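Local coordinates for 462aa long hypothetical selenium-binding protein (Sulfolobus tokodaii, PDB 2ECE) that is of unknown function but, as a beta-propeller member of the selenium-binding protein family, may bind selenium, at residues A46-N51 and S58-K63; C81-C86 and C145-I150; S153-E158 and L189-W194; S279-L284 and A294-E299; F334-L339 and L386-D391. One frame throughout, in Å; residues are numbered along the deposited sequence.

Contact 1 of 5, residues A46-N51 and S58-K63; sequences AVVDVN and SKIVHK
Val47 and Val61 press together in the outer beta hairpin of a propeller blade, the blade whose innermost strand, 443-449, comes from the far end of the chain. Strand 44-49 runs beside the rim strand 60-65, their local axes 161° apart and so nearly antiparallel. The tight part centres on Val47. Its N donates to His62 O at 2.8 Å, and its O accepts from Val61 N, also at 2.8 Å. With chi1 at -178°, CG1 stands trans to the backbone N and meets Val61 CG2 at 3.7 Å, the two side chains crossing at about a right angle. CG2, the other branch, comes to the edge of the His62 imidazole, near its plane. Tyr29 and Pro120 add to the cover of Val47, which is buried. Across the sheet, Ala46, Val48 and Ile60 fit less closely: Ala46 CB is 4.3 Å from Ile60 CG2. Here Val437 of strand 429-438, from the adjoining blade, touches both Val48 and Ile60. The solvent side is that of Lys59, whose side chain is exposed while its carbonyl O still takes Asp49 N at 3.0 Å. Toward the turn, Ser58 N bonds to Asp49 O at 2.8 Å. The Asp49 carboxylate is held through OD2 by Thr56, Ser54 and a salt bridge to Arg118. Its other oxygen closes an Asx turn: Asn51 N donates to Asp49 OD1 over 3.1 Å, with 165° at the hydrogen.

Contact 2 of 5, residues C81-C86 and C145-I150; sequences CSSALC and CGPDAI
Cys81 and Cys145 come within 6.0 Å of each other at their CA atoms, where a short 3-10 turn, 82-85, meets the loop that follows strand 140-145. A disulfide seen in the structure joins them, SG to SG at 2.1 Å, with a chi3 of 102° that lies close to the relaxed right-angle geometry of such bonds. Ser83 adds a second tie. Its chi1 of 60° tucks OG between the backbone N and the carbonyl carbon, from where the hydroxyl donates to Cys145 O at 2.9 Å. The donor stands well above the carbonyl plane, 52° out of it, and not in line with a lone pair. A water knits the same spot: it accepts from Cys81 N at 3.0 Å, and it donates to Ser83 OG at 2.8 Å and to Gly146 O at 3.0 Å. Replacing Ser83 by alanine removes the hydroxyl, which would probably leave Cys145 O without this donor and the water with one partner fewer. Beside the polar cluster the Pro147 ring supplies an apolar wall, its CG lying 4.0 Å from Ser83 CB and 4.1 Å from Cys86 CB. Cys86 is itself tied to Cys460 by another disulfide, so the C-terminal tail is fastened to the same loop. His171 also bonds to Gly146 O. The contact thus lies between two blades: residues 81-86 lead from the inner strand 77-78 toward strand 97-101 in one, while the turn at 145-150 links strand 140-145 to strand 150-154 in the next.

Contact 3 of 5, residues S153-E158 and L189-W194; sequences SALGNE and LAYDFW
Ser153, near the end of strand 150-154, donates its hydroxyl to Tyr191 O, with OG 2.8 Å from the oxygen and tilted 30° from the carbonyl plane. The same OG accepts from Thr142 N of strand 140-145. The CB of Ser153 lies 3.7 Å from Phe193 CD1, approaching that ring obliquely. With alanine at Ser153 the hydroxyl is gone, which is likely to leave Tyr191 O without this donor and Thr142 N without this acceptor. Ala154 turns its methyl away and contributes its backbone: Ala154 O packs against Ala190 CB at 3.6 Å. At Leu155 the chain turns a corner. The end of its side chain reaches back, CD1 coming 4.1 Å from Tyr191 CA and 4.3 Å from Tyr191 CD2. A water lies 2.7 Å from Leu155 O and accepts from Ala190 N at 3.0 Å, so it probably bridges the two. The partner chain is the crossing from outer strand 176-179 of this blade to strand 193-196, the innermost of the next, where Phe193 and Trp194 both meet the ring of His144 and Asp192 OD1 bonds to Thr142 OG1. No backbone-to-backbone bond joins the two segments directly; across them the polar link is one serine hydroxyl and, probably, one water, the rest being side-chain packing.

Contact 4 of 5, residues S279-L284 and A294-E299; sequences SSSIWL and AEKVIE
Ile282 and Ile298 lie side by side and point the same way, their CB atoms 3.7 Å apart, at the apolar centre of this strand pair. Strand 334-339 of the next blade covers them. Further along, Val297 CG1 packs 3.8 Å from Leu284 CB. Val297 and Ile298 both oppose Ile282, which makes a classic beta bulge in the antiparallel hairpin of strands 280-288 and 291-304. The carbonyl of Ile282 serves both residues: Ile282 O accepts a good bond from Val297 N at 2.9 Å and a weak one from Ile298 N at 3.3 Å. Past the bulge regular pairing returns, Leu284 and Glu295 exchanging two backbone bonds. On the other face of the sheet Trp283 spreads its indole over the backbone and CB of Lys296. Lys296 CB sits 3.8 Å from the centroid of the six-membered ring and only 9° off its normal, a CH-pi contact squarely over the face. The rotation of the indole is also fixed at its pyrrole end, where Trp283 NE1 donates to Ser281 OG at 2.9 Å. Beyond the ring, Lys296 runs past Ser281, its CD 3.5 Å from Ser281 CB. A bend at chi3 (62°) then directs the ammonium group along its own strand to the exposed Glu299. There Lys296 NZ and Glu299 OE1 form a salt bridge at 2.6 Å, the nitrogen approaching from above the carboxylate, 35° out of its plane.

Contact 5 of 5, residues F334-L339 and L386-D391; sequences FLYLSL and LEISRD
Leu386 buries the most surface here, pushing CD1 against the backbone of strand 334-339, 3.7 Å from Leu337 C. The same methyl rests 3.9 Å from Tyr336 CB, and Leu386 CG lies 4.1 Å from Ser338 CB. With chi1 at -54°, CG points opposite to the carbonyl carbon of Leu386, and the extended chain beyond it carries CD1 to the facing strand. Tyr336, next in buried area, is met a second time farther along its side chain. Ile388 CD1 reaches Tyr336 CD1 at 3.5 Å, coming at the ring obliquely. These are the facing surfaces of two neighbouring propeller blades: strand 334-339 is second from the inside in one, and strand 386-388 is innermost in the other. Their local axes are 8.4 Å apart, too far for a shared sheet, and no hydrogen bond passes directly between the segments. Polar ties lie at the margin, where Ser338 OG bonds to Gln384 O and Leu386 N to a carboxylate oxygen of Asp325. Ile388, third in buried area, also touches Asp327 of strand 326-328, the innermost strand of the blade that holds Tyr336.

From the N terminus the five contacts follow in series, none nesting within or crossing another. Contact 1 closes a short hairpin turn at the rim of the blade that is completed by the C-terminal strand 443-449. Contact 2 closes a loop of 58 residues, linking the second blade to the third, and contact 3, adjoining it in sequence, closes one of 30 and links the third to the fourth. Contact 4 is again local, a hairpin within the fifth blade. Contact 5 closes a loop of 46 residues between the sixth and seventh. Contacts 4 and 5 touch directly, Ile282 CG1 packing 3.7 Å from Leu337 CD1, so apolar layers continue from the fifth blade to the seventh.

Contact 1 of 5, residues A46-N51 and S58-K63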
# COMPACT_ATOMS: atom_id res chain seq x y z
N ALA A 46 13.77 -5.57 -5.56
CA ALA A 46 14.99 -5.83 -4.81
C ALA A 46 14.73 -6.89 -3.76
O ALA A 46 13.66 -6.91 -3.14
CB ALA A 46 15.47 -4.55 -4.14
N VAL A 47 15.69 -7.79 -3.59
CA VAL A 47 15.58 -8.84 -2.59
C VAL A 47 16.50 -8.46 -1.45
O VAL A 47 17.72 -8.44 -1.60
CB VAL A 47 16.01 -10.21 -3.16
CG1 VAL A 47 15.83 -11.28 -2.10
CG2 VAL A 47 15.19 -10.55 -4.39
N VAL A 48 15.91 -8.13 -0.30
CA VAL A 48 16.67 -7.72 0.88
C VAL A 48 16.70 -8.81 1.95
O VAL A 48 15.65 -9.33 2.35
CB VAL A 48 16.09 -6.43 1.49
CG1 VAL A 48 16.86 -6.05 2.74
CG2 VAL A 48 16.17 -5.30 0.47
N ASP A 49 17.91 -9.14 2.41
CA ASP A 49 18.11 -10.14 3.45
C ASP A 49 17.74 -9.43 4.73
O ASP A 49 18.37 -8.44 5.13
CB ASP A 49 19.57 -10.61 3.53
CG ASP A 49 19.73 -11.84 4.41
OD1 ASP A 49 19.01 -11.95 5.43
OD2 ASP A 49 20.58 -12.70 4.08
N VAL A 50 16.72 -9.95 5.38
CA VAL A 50 16.21 -9.34 6.58
C VAL A 50 16.35 -10.15 7.88
O VAL A 50 15.78 -9.80 8.91
CB VAL A 50 14.74 -8.92 6.26
CG1 VAL A 50 13.74 -9.62 7.15
CG2 VAL A 50 14.61 -7.42 6.31
N ASN A 51 17.17 -11.20 7.82
CA ASN A 51 17.46 -12.09 8.96
C ASN A 51 18.75 -11.63 9.65
O ASN A 51 19.82 -11.70 9.07
CB ASN A 51 17.66 -13.52 8.43
CG ASN A 51 17.80 -14.55 9.54
OD1 ASN A 51 18.27 -14.26 10.65
ND2 ASN A 51 17.40 -15.78 9.24
N SER A 58 20.60 -7.13 6.07
CA SER A 58 20.45 -5.72 5.68
C SER A 58 21.13 -5.38 4.36
O SER A 58 21.52 -4.23 4.13
CB SER A 58 20.98 -4.80 6.78
OG SER A 58 20.61 -3.45 6.54
N LYS A 59 21.26 -6.38 3.49
CA LYS A 59 21.89 -6.20 2.19
C LYS A 59 20.95 -6.58 1.06
O LYS A 59 20.11 -7.46 1.22
CB LYS A 59 23.12 -7.08 2.05
CG LYS A 59 24.42 -6.58 2.64
CD LYS A 59 25.50 -7.56 2.24
CE LYS A 59 26.91 -7.07 2.53
NZ LYS A 59 27.87 -8.13 2.13
N ILE A 60 21.09 -5.93 -0.09
CA ILE A 60 20.30 -6.28 -1.25
C ILE A 60 21.10 -7.45 -1.81
O ILE A 60 22.25 -7.27 -2.21
CB ILE A 60 20.28 -5.16 -2.30
CG1 ILE A 60 19.54 -3.94 -1.74
CG2 ILE A 60 19.63 -5.67 -3.57
CD1 ILE A 60 19.74 -2.68 -2.57
N VAL A 61 20.52 -8.64 -1.82
CA VAL A 61 21.25 -9.79 -2.31
C VAL A 61 20.96 -10.14 -3.76
O VAL A 61 21.65 -10.97 -4.35
CB VAL A 61 20.98 -11.01 -1.41
CG1 VAL A 61 21.45 -10.71 0.00
CG2 VAL A 61 19.50 -11.34 -1.42
N HIS A 62 19.95 -9.49 -4.33
CA HIS A 62 19.58 -9.72 -5.72
C HIS A 62 18.59 -8.66 -6.19
O HIS A 62 17.83 -8.10 -5.40
CB HIS A 62 18.94 -11.11 -5.88
CG HIS A 62 18.68 -11.50 -7.31
ND1 HIS A 62 19.69 -11.78 -8.20
CD2 HIS A 62 17.52 -11.64 -7.99
CE1 HIS A 62 19.16 -12.08 -9.38
NE2 HIS A 62 17.85 -12.00 -9.28
N LYS A 63 18.62 -8.39 -7.49
CA LYS A 63 17.73 -7.42 -8.10
C LYS A 63 17.10 -8.07 -9.32
O LYS A 63 17.79 -8.56 -10.21
CB LYS A 63 18.50 -6.16 -8.53
CG LYS A 63 19.01 -5.29 -7.39
CD LYS A 63 19.67 -4.03 -7.93
CE LYS A 63 20.11 -3.09 -6.81
NZ LYS A 63 20.62 -1.80 -7.33

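Contact 2 of 5, residues C81-C86 and C145-I150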
# COMPACT_ATOMS: atom_id res chain seq x y z
N CYS A 81 -2.47 -16.77 -1.20
CA CYS A 81 -2.14 -16.57 0.20
C CYS A 81 -3.11 -17.27 1.14
O CYS A 81 -3.82 -18.19 0.72
CB CYS A 81 -2.05 -15.07 0.49
SG CYS A 81 -3.51 -14.06 0.07
N SER A 82 -3.15 -16.85 2.40
CA SER A 82 -4.02 -17.49 3.39
C SER A 82 -5.49 -17.64 2.98
O SER A 82 -6.19 -18.53 3.46
CB SER A 82 -3.93 -16.75 4.73
OG SER A 82 -2.62 -16.87 5.27
N SER A 83 -5.95 -16.75 2.10
CA SER A 83 -7.33 -16.79 1.63
C SER A 83 -7.66 -18.12 0.95
O SER A 83 -8.83 -18.46 0.80
CB SER A 83 -7.59 -15.64 0.67
OG SER A 83 -6.73 -15.73 -0.46
N ALA A 84 -6.62 -18.86 0.54
CA ALA A 84 -6.82 -20.15 -0.13
C ALA A 84 -7.43 -21.20 0.79
O ALA A 84 -7.97 -22.20 0.33
CB ALA A 84 -5.50 -20.66 -0.69
N LEU A 85 -7.33 -20.97 2.10
CA LEU A 85 -7.88 -21.89 3.08
C LEU A 85 -9.37 -21.65 3.29
O LEU A 85 -10.02 -22.36 4.05
CB LEU A 85 -7.13 -21.76 4.41
CG LEU A 85 -5.65 -22.17 4.37
CD1 LEU A 85 -5.02 -21.92 5.73
CD2 LEU A 85 -5.53 -23.65 4.00
N CYS A 86 -9.90 -20.64 2.60
CA CYS A 86 -11.32 -20.31 2.69
C CYS A 86 -12.14 -21.44 2.03
O CYS A 86 -11.64 -22.15 1.15
CB CYS A 86 -11.61 -19.01 1.94
SG CYS A 86 -10.88 -17.49 2.65
N CYS A 145 -4.52 -11.33 -3.30
CA CYS A 145 -4.71 -12.75 -3.60
C CYS A 145 -6.05 -13.20 -3.00
O CYS A 145 -6.23 -13.19 -1.78
CB CYS A 145 -3.55 -13.59 -3.01
SG CYS A 145 -2.87 -12.88 -1.48
N GLY A 146 -7.00 -13.56 -3.86
CA GLY A 146 -8.30 -14.00 -3.38
C GLY A 146 -8.41 -15.51 -3.46
O GLY A 146 -7.52 -16.17 -4.01
N PRO A 147 -9.48 -16.10 -2.90
CA PRO A 147 -9.67 -17.55 -2.93
C PRO A 147 -9.89 -18.05 -4.35
O PRO A 147 -9.38 -19.09 -4.76
CB PRO A 147 -10.93 -17.76 -2.09
CG PRO A 147 -11.04 -16.51 -1.25
CD PRO A 147 -10.60 -15.44 -2.22
N ASP A 148 -10.66 -17.26 -5.09
CA ASP A 148 -11.07 -17.56 -6.45
C ASP A 148 -10.21 -17.01 -7.58
O ASP A 148 -10.19 -17.58 -8.67
CB ASP A 148 -12.51 -17.09 -6.63
CG ASP A 148 -12.67 -15.60 -6.35
OD1 ASP A 148 -11.82 -15.04 -5.62
OD2 ASP A 148 -13.64 -15.00 -6.84
N ALA A 149 -9.51 -15.90 -7.34
CA ALA A 149 -8.68 -15.32 -8.39
C ALA A 149 -7.74 -14.25 -7.83
O ALA A 149 -7.70 -14.04 -6.62
CB ALA A 149 -9.56 -14.70 -9.48
N ILE A 150 -6.98 -13.61 -8.71
CA ILE A 150 -6.07 -12.55 -8.31
C ILE A 150 -6.75 -11.26 -8.72
O ILE A 150 -7.16 -11.11 -9.87
CB ILE A 150 -4.70 -12.69 -9.02
CG1 ILE A 150 -4.04 -14.01 -8.63
CG2 ILE A 150 -3.80 -11.53 -8.64
CD1 ILE A 150 -2.87 -14.37 -9.52
O HOH W 1 -5.27 -17.22 -2.26

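Contact 3 of 5, residues S153-E158 and L189-W194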
# COMPACT_ATOMS: atom_id res chain seq x y z
N SER A 153 -6.41 -3.54 -8.76
CA SER A 153 -7.13 -2.30 -9.00
C SER A 153 -6.42 -1.48 -10.07
O SER A 153 -5.22 -1.64 -10.31
CB SER A 153 -7.24 -1.49 -7.71
OG SER A 153 -5.97 -1.07 -7.26
N ALA A 154 -7.17 -0.60 -10.73
CA ALA A 154 -6.62 0.25 -11.78
C ALA A 154 -7.21 1.66 -11.66
O ALA A 154 -8.40 1.82 -11.38
CB ALA A 154 -6.94 -0.35 -13.16
N LEU A 155 -6.37 2.67 -11.87
CA LEU A 155 -6.78 4.06 -11.75
C LEU A 155 -7.76 4.59 -12.80
O LEU A 155 -8.54 5.50 -12.51
CB LEU A 155 -5.54 4.96 -11.73
CG LEU A 155 -4.91 5.40 -10.40
CD1 LEU A 155 -5.10 4.36 -9.32
CD2 LEU A 155 -3.44 5.70 -10.64
N GLY A 156 -7.74 4.04 -14.01
CA GLY A 156 -8.67 4.55 -15.01
C GLY A 156 -8.94 3.61 -16.17
O GLY A 156 -8.56 2.44 -16.13
N ASN A 157 -9.64 4.11 -17.20
CA ASN A 157 -9.93 3.29 -18.37
C ASN A 157 -8.73 3.35 -19.31
O ASN A 157 -7.73 4.01 -19.01
CB ASN A 157 -11.19 3.79 -19.09
CG ASN A 157 -11.08 5.23 -19.54
OD1 ASN A 157 -10.01 5.83 -19.53
ND2 ASN A 157 -12.21 5.80 -19.96
N GLU A 158 -8.82 2.69 -20.46
CA GLU A 158 -7.69 2.68 -21.39
C GLU A 158 -7.25 4.06 -21.87
O GLU A 158 -6.12 4.22 -22.30
CB GLU A 158 -7.96 1.74 -22.58
CG GLU A 158 -9.26 1.92 -23.34
CD GLU A 158 -10.45 1.24 -22.67
OE1 GLU A 158 -11.17 1.91 -21.91
OE2 GLU A 158 -10.66 0.03 -22.91
N LEU A 189 -14.15 6.81 -9.62
CA LEU A 189 -12.75 6.86 -9.21
C LEU A 189 -12.36 5.56 -8.50
O LEU A 189 -13.21 4.79 -8.07
CB LEU A 189 -12.54 8.05 -8.27
CG LEU A 189 -11.91 9.35 -8.78
CD1 LEU A 189 -12.12 9.55 -10.27
CD2 LEU A 189 -12.49 10.50 -7.97
N ALA A 190 -11.05 5.33 -8.37
CA ALA A 190 -10.55 4.13 -7.71
C ALA A 190 -9.16 4.39 -7.16
O ALA A 190 -8.59 5.47 -7.38
CB ALA A 190 -10.50 2.96 -8.71
N TYR A 191 -8.63 3.41 -6.42
CA TYR A 191 -7.26 3.49 -5.91
C TYR A 191 -6.88 2.17 -5.24
O TYR A 191 -6.18 1.34 -5.83
CB TYR A 191 -7.13 4.59 -4.87
CG TYR A 191 -5.72 4.73 -4.33
CD1 TYR A 191 -5.36 4.24 -3.07
CD2 TYR A 191 -4.73 5.31 -5.12
CE1 TYR A 191 -4.02 4.31 -2.62
CE2 TYR A 191 -3.41 5.39 -4.69
CZ TYR A 191 -3.06 4.89 -3.45
OH TYR A 191 -1.75 4.98 -3.05
N ASP A 192 -7.51 1.89 -4.10
CA ASP A 192 -7.19 0.68 -3.35
C ASP A 192 -8.48 -0.10 -3.11
O ASP A 192 -9.57 0.37 -3.44
CB ASP A 192 -6.52 1.03 -2.01
CG ASP A 192 -6.02 -0.21 -1.27
OD1 ASP A 192 -5.46 -1.12 -1.93
OD2 ASP A 192 -6.17 -0.27 -0.02
N PHE A 193 -8.34 -1.30 -2.57
CA PHE A 193 -9.50 -2.13 -2.28
C PHE A 193 -9.06 -3.28 -1.41
O PHE A 193 -7.89 -3.62 -1.36
CB PHE A 193 -10.11 -2.71 -3.56
CG PHE A 193 -9.33 -3.89 -4.13
CD1 PHE A 193 -8.19 -3.68 -4.92
CD2 PHE A 193 -9.72 -5.20 -3.87
CE1 PHE A 193 -7.45 -4.76 -5.43
CE2 PHE A 193 -8.99 -6.29 -4.38
CZ PHE A 193 -7.86 -6.07 -5.16
N TRP A 194 -10.02 -3.86 -0.70
CA TRP A 194 -9.76 -5.05 0.09
C TRP A 194 -11.11 -5.67 0.43
O TRP A 194 -12.13 -5.30 -0.16
CB TRP A 194 -8.92 -4.80 1.35
CG TRP A 194 -8.06 -6.03 1.61
CD1 TRP A 194 -8.26 -7.27 1.07
CD2 TRP A 194 -6.89 -6.13 2.44
NE1 TRP A 194 -7.28 -8.14 1.50
CE2 TRP A 194 -6.44 -7.47 2.34
CE3 TRP A 194 -6.18 -5.23 3.25
CZ2 TRP A 194 -5.31 -7.94 3.03
CZ3 TRP A 194 -5.05 -5.70 3.94
CH2 TRP A 194 -4.63 -7.04 3.82
O HOH W 2 -9.29 6.78 -10.25

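Contact 4 of 5, residues S279-L284 and A294-E299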
# COMPACT_ATOMS: atom_id res chain seq x y z
N SER A 279 -5.13 19.27 6.93
CA SER A 279 -4.92 18.18 7.87
C SER A 279 -5.19 16.83 7.22
O SER A 279 -5.79 16.75 6.14
CB SER A 279 -5.84 18.33 9.08
OG SER A 279 -7.19 18.16 8.70
N SER A 280 -4.73 15.77 7.87
CA SER A 280 -4.95 14.41 7.40
C SER A 280 -5.88 13.80 8.45
O SER A 280 -5.90 14.26 9.60
CB SER A 280 -3.64 13.60 7.35
OG SER A 280 -2.84 13.99 6.24
N SER A 281 -6.66 12.81 8.05
CA SER A 281 -7.56 12.18 9.01
C SER A 281 -7.70 10.70 8.72
O SER A 281 -7.59 10.27 7.57
CB SER A 281 -8.93 12.86 8.98
OG SER A 281 -9.46 12.94 7.67
N ILE A 282 -7.90 9.93 9.78
CA ILE A 282 -8.09 8.49 9.66
C ILE A 282 -9.55 8.24 9.98
O ILE A 282 -10.08 8.77 10.95
CB ILE A 282 -7.21 7.72 10.64
CG1 ILE A 282 -5.73 8.02 10.35
CG2 ILE A 282 -7.49 6.23 10.54
CD1 ILE A 282 -5.32 7.79 8.90
N TRP A 283 -10.20 7.43 9.15
CA TRP A 283 -11.60 7.14 9.34
C TRP A 283 -11.85 5.66 9.59
O TRP A 283 -11.21 4.81 8.97
CB TRP A 283 -12.41 7.60 8.13
CG TRP A 283 -12.44 9.08 7.95
CD1 TRP A 283 -11.39 9.90 7.64
CD2 TRP A 283 -13.59 9.93 8.06
NE1 TRP A 283 -11.82 11.21 7.55
CE2 TRP A 283 -13.16 11.25 7.81
CE3 TRP A 283 -14.94 9.70 8.36
CZ2 TRP A 283 -14.04 12.34 7.83
CZ3 TRP A 283 -15.82 10.79 8.38
CH2 TRP A 283 -15.36 12.09 8.12
N LEU A 284 -12.77 5.38 10.50
CA LEU A 284 -13.14 4.01 10.83
C LEU A 284 -14.47 3.70 10.16
O LEU A 284 -15.48 4.35 10.44
CB LEU A 284 -13.30 3.86 12.35
CG LEU A 284 -13.84 2.53 12.91
CD1 LEU A 284 -12.83 1.43 12.65
CD2 LEU A 284 -14.10 2.66 14.41
N ALA A 294 -19.19 5.32 8.96
CA ALA A 294 -17.82 5.80 8.87
C ALA A 294 -17.67 7.03 9.75
O ALA A 294 -18.44 7.99 9.63
CB ALA A 294 -17.47 6.13 7.43
N GLU A 295 -16.68 7.00 10.64
CA GLU A 295 -16.43 8.11 11.56
C GLU A 295 -14.95 8.47 11.61
O GLU A 295 -14.09 7.60 11.52
CB GLU A 295 -16.90 7.73 12.96
CG GLU A 295 -18.39 7.94 13.21
CD GLU A 295 -18.87 7.24 14.46
OE1 GLU A 295 -18.06 7.09 15.40
OE2 GLU A 295 -20.05 6.84 14.49
N LYS A 296 -14.67 9.76 11.75
CA LYS A 296 -13.30 10.23 11.84
C LYS A 296 -12.80 9.91 13.24
O LYS A 296 -13.40 10.33 14.23
CB LYS A 296 -13.22 11.74 11.57
CG LYS A 296 -11.81 12.31 11.63
CD LYS A 296 -11.72 13.70 10.97
CE LYS A 296 -12.58 14.74 11.67
NZ LYS A 296 -12.40 16.09 11.06
N VAL A 297 -11.69 9.18 13.33
CA VAL A 297 -11.16 8.81 14.64
C VAL A 297 -9.79 9.41 14.95
O VAL A 297 -9.36 9.42 16.11
CB VAL A 297 -11.10 7.27 14.79
CG1 VAL A 297 -12.51 6.71 14.80
CG2 VAL A 297 -10.29 6.66 13.65
N ILE A 298 -9.11 9.90 13.93
CA ILE A 298 -7.80 10.52 14.10
C ILE A 298 -7.68 11.70 13.14
O ILE A 298 -8.05 11.61 11.98
CB ILE A 298 -6.63 9.56 13.76
CG1 ILE A 298 -6.61 8.37 14.72
CG2 ILE A 298 -5.31 10.31 13.87
CD1 ILE A 298 -5.59 7.31 14.33
N GLU A 299 -7.16 12.82 13.64
CA GLU A 299 -6.97 13.99 12.81
C GLU A 299 -5.62 14.58 13.18
O GLU A 299 -5.35 14.84 14.35
CB GLU A 299 -8.07 15.03 13.03
CG GLU A 299 -8.01 16.20 12.05
CD GLU A 299 -9.11 17.23 12.26
OE1 GLU A 299 -10.29 16.83 12.37
OE2 GLU A 299 -8.81 18.44 12.30

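Contact 5 of 5, residues F334-L339 and L386-D391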
# COMPACT_ATOMS: atom_id res chain seq x y z
N PHE A 334 -2.61 -2.51 17.00
CA PHE A 334 -1.97 -1.25 16.60
C PHE A 334 -2.22 -0.80 15.16
O PHE A 334 -2.31 -1.62 14.24
CB PHE A 334 -0.47 -1.34 16.85
CG PHE A 334 -0.10 -1.45 18.31
CD1 PHE A 334 -0.26 -0.36 19.16
CD2 PHE A 334 0.39 -2.64 18.83
CE1 PHE A 334 0.05 -0.46 20.52
CE2 PHE A 334 0.71 -2.75 20.20
CZ PHE A 334 0.54 -1.66 21.04
N LEU A 335 -2.33 0.51 14.99
CA LEU A 335 -2.57 1.14 13.70
C LEU A 335 -1.32 1.99 13.47
O LEU A 335 -0.98 2.83 14.31
CB LEU A 335 -3.82 2.02 13.78
CG LEU A 335 -4.71 2.34 12.57
CD1 LEU A 335 -5.12 3.81 12.65
CD2 LEU A 335 -4.00 2.06 11.26
N TYR A 336 -0.60 1.77 12.37
CA TYR A 336 0.59 2.55 12.09
C TYR A 336 0.31 3.49 10.93
O TYR A 336 -0.34 3.10 9.97
CB TYR A 336 1.78 1.65 11.76
CG TYR A 336 2.21 0.77 12.90
CD1 TYR A 336 1.58 -0.45 13.16
CD2 TYR A 336 3.24 1.18 13.77
CE1 TYR A 336 1.96 -1.24 14.24
CE2 TYR A 336 3.62 0.40 14.86
CZ TYR A 336 2.98 -0.81 15.09
OH TYR A 336 3.35 -1.58 16.17
N LEU A 337 0.79 4.73 11.03
CA LEU A 337 0.60 5.70 9.97
C LEU A 337 1.94 6.29 9.60
O LEU A 337 2.85 6.38 10.43
CB LEU A 337 -0.29 6.88 10.39
CG LEU A 337 -1.48 6.91 11.35
CD1 LEU A 337 -2.16 8.27 11.19
CD2 LEU A 337 -2.47 5.80 11.08
N SER A 338 2.06 6.71 8.35
CA SER A 338 3.28 7.36 7.90
C SER A 338 2.84 8.79 7.60
O SER A 338 1.72 9.03 7.15
CB SER A 338 3.83 6.69 6.64
OG SER A 338 2.93 6.81 5.55
N LEU A 339 3.72 9.75 7.88
CA LEU A 339 3.42 11.15 7.60
C LEU A 339 4.51 11.54 6.61
O LEU A 339 5.62 11.88 6.99
CB LEU A 339 3.51 12.02 8.86
CG LEU A 339 2.28 12.11 9.77
CD1 LEU A 339 2.08 10.79 10.51
CD2 LEU A 339 2.47 13.25 10.77
N LEU A 386 4.58 1.36 4.51
CA LEU A 386 4.96 0.66 5.73
C LEU A 386 4.57 -0.80 5.59
O LEU A 386 3.67 -1.14 4.81
CB LEU A 386 4.19 1.21 6.94
CG LEU A 386 4.20 2.70 7.27
CD1 LEU A 386 3.16 3.00 8.35
CD2 LEU A 386 5.59 3.10 7.74
N GLU A 387 5.25 -1.67 6.32
CA GLU A 387 4.88 -3.07 6.32
C GLU A 387 5.28 -3.64 7.67
O GLU A 387 6.34 -3.31 8.20
CB GLU A 387 5.52 -3.85 5.19
CG GLU A 387 4.78 -5.17 4.97
CD GLU A 387 3.28 -4.99 5.08
OE1 GLU A 387 2.66 -4.55 4.09
OE2 GLU A 387 2.71 -5.28 6.16
N ILE A 388 4.42 -4.49 8.23
CA ILE A 388 4.67 -5.06 9.55
C ILE A 388 4.85 -6.56 9.53
O ILE A 388 4.12 -7.28 8.83
CB ILE A 388 3.49 -4.76 10.50
CG1 ILE A 388 3.01 -3.32 10.31
CG2 ILE A 388 3.91 -5.01 11.94
CD1 ILE A 388 1.59 -3.07 10.84
N SER A 389 5.81 -7.05 10.30
CA SER A 389 6.05 -8.48 10.39
C SER A 389 4.79 -9.09 11.01
O SER A 389 4.03 -8.41 11.68
CB SER A 389 7.26 -8.77 11.27
OG SER A 389 7.10 -8.17 12.55
N ARG A 390 4.57 -10.38 10.77
CA ARG A 390 3.41 -11.05 11.32
C ARG A 390 3.39 -11.04 12.84
O ARG A 390 2.32 -10.93 13.45
CB ARG A 390 3.31 -12.48 10.78
CG ARG A 390 2.62 -12.55 9.43
CD ARG A 390 2.68 -13.92 8.77
NE ARG A 390 4.03 -14.29 8.36
CZ ARG A 390 4.89 -14.96 9.12
NH1 ARG A 390 4.54 -15.34 10.35
NH2 ARG A 390 6.10 -15.25 8.67
N ASP A 391 4.57 -11.14 13.47
CA ASP A 391 4.61 -11.13 14.93
C ASP A 391 4.41 -9.73 15.47
O ASP A 391 4.31 -9.53 16.68
CB ASP A 391 5.91 -11.74 15.47
CG ASP A 391 7.16 -10.96 15.08
OD1 ASP A 391 7.05 -9.77 14.72
OD2 ASP A 391 8.27 -11.54 15.16